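Local coordinates for protein prephenate dehydratase (Arthrobacter aurescens, PDB 3MWB) that probably catalyses the conversion of prephenate to phenylpyruvate in L-phenylalanine biosynthesis and binds L-phenylalanine at its ACT domain, at residues E218-F223 with V228-I233; G253-S258 with D262-L267. All blocks are in the same frame, centred on the assembly; numbering follows the deposited sequence.

Interaction 1. Residues E218-F223 with V228-I233; sequences EILDQF and VNLSRI. With PHE (phenylalanine), chain C.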
loop_
_atom_site.group_PDB
_atom_site.type_symbol
_atom_site.label_atom_id
_atom_site.label_comp_id
_atom_site.label_asym_id
_atom_site.label_seq_id
_atom_site.Cartn_x
_atom_site.Cartn_y
_atom_site.Cartn_z
ATOM N N GLU A 218 -6.991 -1.667 -2.481
ATOM C CA GLU A 218 -7.560 -1.894 -1.159
ATOM C C GLU A 218 -8.218 -3.274 -1.077
ATOM O O GLU A 218 -8.072 -3.959 -0.080
ATOM C CB GLU A 218 -8.562 -0.788 -0.784
ATOM C CG GLU A 218 -8.969 -0.785 0.697
ATOM C CD GLU A 218 -10.098 0.210 1.018
ATOM O OE1 GLU A 218 -10.749 0.714 0.068
ATOM O OE2 GLU A 218 -10.336 0.482 2.220
ATOM N N ILE A 219 -8.921 -3.688 -2.125
ATOM C CA ILE A 219 -9.569 -5.010 -2.139
ATOM C C ILE A 219 -8.525 -6.134 -2.252
ATOM O O ILE A 219 -8.573 -7.142 -1.526
ATOM C CB ILE A 219 -10.635 -5.090 -3.269
ATOM C CG1 ILE A 219 -11.856 -4.236 -2.905
ATOM C CG2 ILE A 219 -11.054 -6.541 -3.529
ATOM C CD1 ILE A 219 -12.742 -3.835 -4.130
ATOM N N LEU A 220 -7.550 -5.946 -3.129
ATOM C CA LEU A 220 -6.503 -6.953 -3.323
ATOM C C LEU A 220 -5.593 -7.131 -2.096
ATOM O O LEU A 220 -5.150 -8.253 -1.802
ATOM C CB LEU A 220 -5.701 -6.658 -4.583
ATOM C CG LEU A 220 -6.535 -6.812 -5.873
ATOM C CD1 LEU A 220 -5.663 -7.077 -7.066
ATOM C CD2 LEU A 220 -7.578 -7.937 -5.752
ATOM N N ASP A 221 -5.375 -6.042 -1.362
ATOM C CA ASP A 221 -4.564 -6.070 -0.157
ATOM C C ASP A 221 -5.124 -7.020 0.899
ATOM O O ASP A 221 -4.354 -7.567 1.676
ATOM C CB ASP A 221 -4.385 -4.671 0.452
ATOM C CG ASP A 221 -3.173 -4.592 1.370
ATOM O OD1 ASP A 221 -2.072 -4.953 0.923
ATOM O OD2 ASP A 221 -3.314 -4.166 2.544
ATOM N N GLN A 222 -6.445 -7.226 0.915
ATOM C CA GLN A 222 -7.033 -8.189 1.850
ATOM C C GLN A 222 -6.398 -9.575 1.675
ATOM O O GLN A 222 -6.102 -10.237 2.664
ATOM C CB GLN A 222 -8.551 -8.263 1.718
ATOM C CG GLN A 222 -9.280 -6.950 1.975
ATOM C CD GLN A 222 -8.867 -6.282 3.276
ATOM O OE1 GLN A 222 -8.866 -6.897 4.339
ATOM N NE2 GLN A 222 -8.518 -5.001 3.188
ATOM N N PHE A 223 -6.153 -9.977 0.424
ATOM C CA PHE A 223 -5.436 -11.214 0.107
ATOM C C PHE A 223 -3.914 -11.079 0.288
ATOM O O PHE A 223 -3.298 -11.897 0.964
ATOM C CB PHE A 223 -5.776 -11.688 -1.311
ATOM C CG PHE A 223 -7.222 -12.112 -1.489
ATOM C CD1 PHE A 223 -7.709 -13.243 -0.854
ATOM C CD2 PHE A 223 -8.079 -11.384 -2.301
ATOM C CE1 PHE A 223 -9.046 -13.638 -1.005
ATOM C CE2 PHE A 223 -9.404 -11.763 -2.458
ATOM C CZ PHE A 223 -9.888 -12.899 -1.827
ATOM N N VAL A 228 -2.119 -14.502 0.743
ATOM C CA VAL A 228 -2.986 -15.255 -0.144
ATOM C C VAL A 228 -2.724 -14.897 -1.598
ATOM O O VAL A 228 -3.011 -13.770 -2.035
ATOM C CB VAL A 228 -4.489 -15.062 0.158
ATOM C CG1 VAL A 228 -5.287 -15.869 -0.834
ATOM C CG2 VAL A 228 -4.829 -15.506 1.588
ATOM N N ASN A 229 -2.188 -15.879 -2.324
ATOM C CA ASN A 229 -1.892 -15.784 -3.738
ATOM C C ASN A 229 -3.147 -15.828 -4.596
ATOM O O ASN A 229 -4.072 -16.640 -4.348
ATOM C CB ASN A 229 -0.978 -16.946 -4.131
ATOM C CG ASN A 229 -0.219 -16.693 -5.389
ATOM O OD1 ASN A 229 0.448 -15.669 -5.536
ATOM N ND2 ASN A 229 -0.295 -17.630 -6.309
ATOM N N LEU A 230 -3.167 -14.987 -5.634
ATOM C CA LEU A 230 -4.280 -15.009 -6.583
ATOM C C LEU A 230 -3.926 -15.693 -7.904
ATOM O O LEU A 230 -2.775 -15.626 -8.367
ATOM C CB LEU A 230 -4.816 -13.601 -6.844
ATOM C CG LEU A 230 -5.172 -12.762 -5.619
ATOM C CD1 LEU A 230 -5.591 -11.352 -6.090
ATOM C CD2 LEU A 230 -6.279 -13.418 -4.752
ATOM N N SER A 231 -4.918 -16.333 -8.519
ATOM C CA SER A 231 -4.706 -16.975 -9.817
ATOM C C SER A 231 -5.591 -16.382 -10.918
ATOM O O SER A 231 -5.411 -16.698 -12.102
ATOM C CB SER A 231 -4.935 -18.480 -9.703
ATOM O OG SER A 231 -6.261 -18.715 -9.269
ATOM N N ARG A 232 -6.568 -15.547 -10.530
ATOM C CA ARG A 232 -7.435 -14.898 -11.502
ATOM C C ARG A 232 -8.034 -13.630 -10.943
ATOM O O ARG A 232 -8.505 -13.599 -9.807
ATOM C CB ARG A 232 -8.560 -15.828 -11.980
ATOM C CG ARG A 232 -9.390 -15.259 -13.164
ATOM C CD ARG A 232 -10.500 -16.234 -13.591
ATOM N NE ARG A 232 -11.390 -16.454 -12.455
ATOM C CZ ARG A 232 -12.467 -15.723 -12.186
ATOM N NH1 ARG A 232 -12.830 -14.741 -13.007
ATOM N NH2 ARG A 232 -13.180 -15.970 -11.095
ATOM N N ILE A 233 -7.962 -12.561 -11.736
ATOM C CA ILE A 233 -8.807 -11.381 -11.489
ATOM C C ILE A 233 -9.362 -10.816 -12.802
ATOM O O ILE A 233 -8.653 -10.777 -13.813
ATOM C CB ILE A 233 -8.075 -10.286 -10.721
ATOM C CG1 ILE A 233 -8.969 -9.033 -10.614
ATOM C CG2 ILE A 233 -6.716 -9.986 -11.381
ATOM C CD1 ILE A 233 -8.370 -7.943 -9.882
HETATM N N PHE C . -0.462 -14.439 -7.816
HETATM C CA PHE C . -0.034 -12.990 -7.886
HETATM C C PHE C . -0.745 -12.170 -6.822
HETATM O O PHE C . -0.638 -10.914 -6.807
HETATM C CB PHE C . -0.262 -12.374 -9.297
HETATM C CG PHE C . -1.659 -12.589 -9.865
HETATM C CD1 PHE C . -2.757 -11.843 -9.390
HETATM C CD2 PHE C . -1.868 -13.532 -10.893
HETATM C CE1 PHE C . -4.040 -12.040 -9.903
HETATM C CE2 PHE C . -3.152 -13.736 -11.429
HETATM C CZ PHE C . -4.247 -12.979 -10.928
HETATM O OXT PHE C . -1.482 -12.756 -5.995
#
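In the ACT domain, the end of helix 215-224 packs on strand 230-237, outermost in the sheet of its own chain, and Phe223 meets Leu230 here. Leu230 reaches over one face of the Phe223 ring with CD2, 4.0 Å from the ring centroid in a CH-pi contact. The two side chains cross at about a right angle, and CD2 is offset toward the rim of the ring. Val228 CG1 approaches the same ring obliquely, 3.6 Å from Phe223 CD1. Its backbone N also donates to Phe223 O, from above the carbonyl plane. Further back on the helix, Leu220 splits its two methyls: CD2 touches Leu230 CD1 and CD1 touches Ile233 CD1. The contact joins the first helix to the second strand of the βαββαβ ACT fold, and the strand side lines the phenylalanine pocket, probably the site of feedback control as in related prephenate dehydratases. Two acceptors of 228-233 hold the ammonium of the bound phenylalanine, Asn229 OD1 and Leu230 O, each at 2.7 Å; Asp211 OD1 of the second subunit is probably a third. Leu230 N donates to ligand OXT at 2.8 Å, at an angle of 161°. With Asn229 CG anti to the backbone N (chi1 -159°), OD1 comes to the ligand N. Asn229 ND2 is bonded to Asp252 and to Asp211 of the second subunit. With an alanine here, the ligand ammonium would probably lose one acceptor, and both aspartates would lose the amide donor. Ile233 CG2 lies 3.7 Å from ligand CE1, and Leu216 N of the second subunit bonds the ligand.

Interaction 2. Residues G253-S258 with D262-L267; sequences GHATDS and DALAGL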
loop_
_atom_site.group_PDB
_atom_site.type_symbol
_atom_site.label_atom_id
_atom_site.label_comp_id
_atom_site.label_asym_id
_atom_site.label_seq_id
_atom_site.Cartn_x
_atom_site.Cartn_y
_atom_site.Cartn_z
ATOM N N GLY A 253 -6.357 -21.266 -1.786
ATOM C CA GLY A 253 -6.748 -21.497 -0.425
ATOM C C GLY A 253 -8.169 -21.952 -0.241
ATOM O O GLY A 253 -8.991 -21.960 -1.175
ATOM N N HIS A 254 -8.464 -22.319 0.992
ATOM C CA HIS A 254 -9.793 -22.798 1.349
ATOM C C HIS A 254 -10.364 -21.845 2.398
ATOM O O HIS A 254 -9.628 -21.366 3.259
ATOM C CB HIS A 254 -9.653 -24.178 1.935
ATOM C CG HIS A 254 -10.953 -24.846 2.233
ATOM N ND1 HIS A 254 -11.528 -25.758 1.378
ATOM C CD2 HIS A 254 -11.766 -24.777 3.311
ATOM C CE1 HIS A 254 -12.644 -26.223 1.917
ATOM N NE2 HIS A 254 -12.811 -25.639 3.090
ATOM N N ALA A 255 -11.673 -21.582 2.330
ATOM C CA ALA A 255 -12.333 -20.632 3.240
ATOM C C ALA A 255 -12.015 -20.866 4.730
ATOM O O ALA A 255 -11.971 -19.907 5.503
ATOM C CB ALA A 255 -13.837 -20.632 3.013
ATOM N N THR A 256 -11.812 -22.126 5.127
ATOM C CA THR A 256 -11.475 -22.459 6.528
ATOM C C THR A 256 -10.034 -22.145 6.955
ATOM O O THR A 256 -9.782 -21.954 8.147
ATOM C CB THR A 256 -11.760 -23.919 6.874
ATOM O OG1 THR A 256 -10.868 -24.770 6.155
ATOM C CG2 THR A 256 -13.204 -24.250 6.560
ATOM N N ASP A 257 -9.093 -22.128 6.017
ATOM C CA ASP A 257 -7.740 -21.648 6.309
ATOM C C ASP A 257 -7.855 -20.276 6.969
ATOM O O ASP A 257 -8.582 -19.408 6.476
ATOM C CB ASP A 257 -6.931 -21.514 5.033
ATOM C CG ASP A 257 -6.777 -22.835 4.295
ATOM O OD1 ASP A 257 -6.741 -23.893 4.948
ATOM O OD2 ASP A 257 -6.703 -22.808 3.064
ATOM N N SER A 258 -7.132 -20.081 8.068
ATOM C CA SER A 258 -7.300 -18.866 8.873
ATOM C C SER A 258 -7.022 -17.600 8.060
ATOM O O SER A 258 -7.734 -16.609 8.217
ATOM C CB SER A 258 -6.421 -18.906 10.120
ATOM O OG SER A 258 -6.768 -19.996 10.959
ATOM N N ASP A 262 -9.887 -14.823 7.296
ATOM C CA ASP A 262 -9.553 -13.460 7.681
ATOM C C ASP A 262 -9.673 -12.490 6.502
ATOM O O ASP A 262 -10.284 -11.431 6.637
ATOM C CB ASP A 262 -8.168 -13.387 8.321
ATOM C CG ASP A 262 -8.052 -12.249 9.311
ATOM O OD1 ASP A 262 -8.837 -12.246 10.296
ATOM O OD2 ASP A 262 -7.171 -11.369 9.114
ATOM N N ALA A 263 -9.121 -12.869 5.348
ATOM C CA ALA A 263 -9.252 -12.083 4.111
ATOM C C ALA A 263 -10.705 -11.880 3.709
ATOM O O ALA A 263 -11.080 -10.777 3.357
ATOM C CB ALA A 263 -8.465 -12.727 2.957
ATOM N N LEU A 264 -11.511 -12.948 3.768
ATOM C CA LEU A 264 -12.931 -12.856 3.468
ATOM C C LEU A 264 -13.617 -11.810 4.363
ATOM O O LEU A 264 -14.458 -11.046 3.885
ATOM C CB LEU A 264 -13.637 -14.231 3.584
ATOM C CG LEU A 264 -13.224 -15.288 2.529
ATOM C CD1 LEU A 264 -13.723 -16.699 2.924
ATOM C CD2 LEU A 264 -13.688 -14.906 1.090
ATOM N N ALA A 265 -13.275 -11.792 5.644
ATOM C CA ALA A 265 -13.848 -10.783 6.556
ATOM C C ALA A 265 -13.451 -9.371 6.139
ATOM O O ALA A 265 -14.283 -8.456 6.163
ATOM C CB ALA A 265 -13.458 -11.053 7.995
ATOM N N GLY A 266 -12.202 -9.207 5.734
ATOM C CA GLY A 266 -11.688 -7.890 5.268
ATOM C C GLY A 266 -12.440 -7.396 4.049
ATOM O O GLY A 266 -12.722 -6.198 3.914
ATOM N N LEU A 267 -12.761 -8.337 3.157
ATOM C CA LEU A 267 -13.493 -8.056 1.921
ATOM C C LEU A 267 -14.906 -7.602 2.238
ATOM O O LEU A 267 -15.381 -6.644 1.666
ATOM C CB LEU A 267 -13.530 -9.303 1.010
ATOM C CG LEU A 267 -12.255 -9.727 0.284
ATOM C CD1 LEU A 267 -12.509 -11.002 -0.498
ATOM C CD2 LEU A 267 -11.741 -8.635 -0.650
#
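Ser258 O accepts from Asp262 N at 2.9 Å. This is an i to i+4 backbone bond in the first turn of helix 258-270. Asp262 CB lies 3.3 Å from the same oxygen. The Asp262 carboxylate turns away from the loop, with CG anti to the backbone N (chi1 -151°), and OD2 forms a salt bridge with Arg226. The loop before the helix is a type I beta turn from His254 to Asp257, closed by Asp257 N to His254 O at 2.9 Å. Asp257 stands at the N-cap position but makes no capping bond. Its OD2 instead takes His254 N at 2.8 Å, which comes from above the carboxylate plane, so this side chain bridges the first and last residues of the turn. The one contact between side chains of the two segments is apolar. Leu264 CD1 reaches Ala255 CB at 3.9 Å, and Phe276 of strand 275-281 packs on both residues. From the third subunit, Leu310 packs on Ala255 and Val306 on Leu264. Polar bonds run within the turn and along the helix start, while what joins the turn to Leu264 is apolar, so it is probably less directional.

Following the chain from the N terminus, after strand 200-207 comes helix 215-224. Interaction 1 closes the short loop from it to strand 230-237. The chain then returns along strand 245-252, beside that strand, and enters interaction 2, which joins the turn at 253-258 to the helix it starts. The two contacts follow in series, neither enclosing the other, with centres about 11 Å apart. They meet where the two helices lie side by side: Phe223 CZ is 3.5 Å from Leu267 CD1, and Ile219 O is 3.6 Å from Leu267 CD2. Interaction 1 ties a helix to the sheet, interaction 2 ties the other helix to its leading turn, and both touch the third subunit.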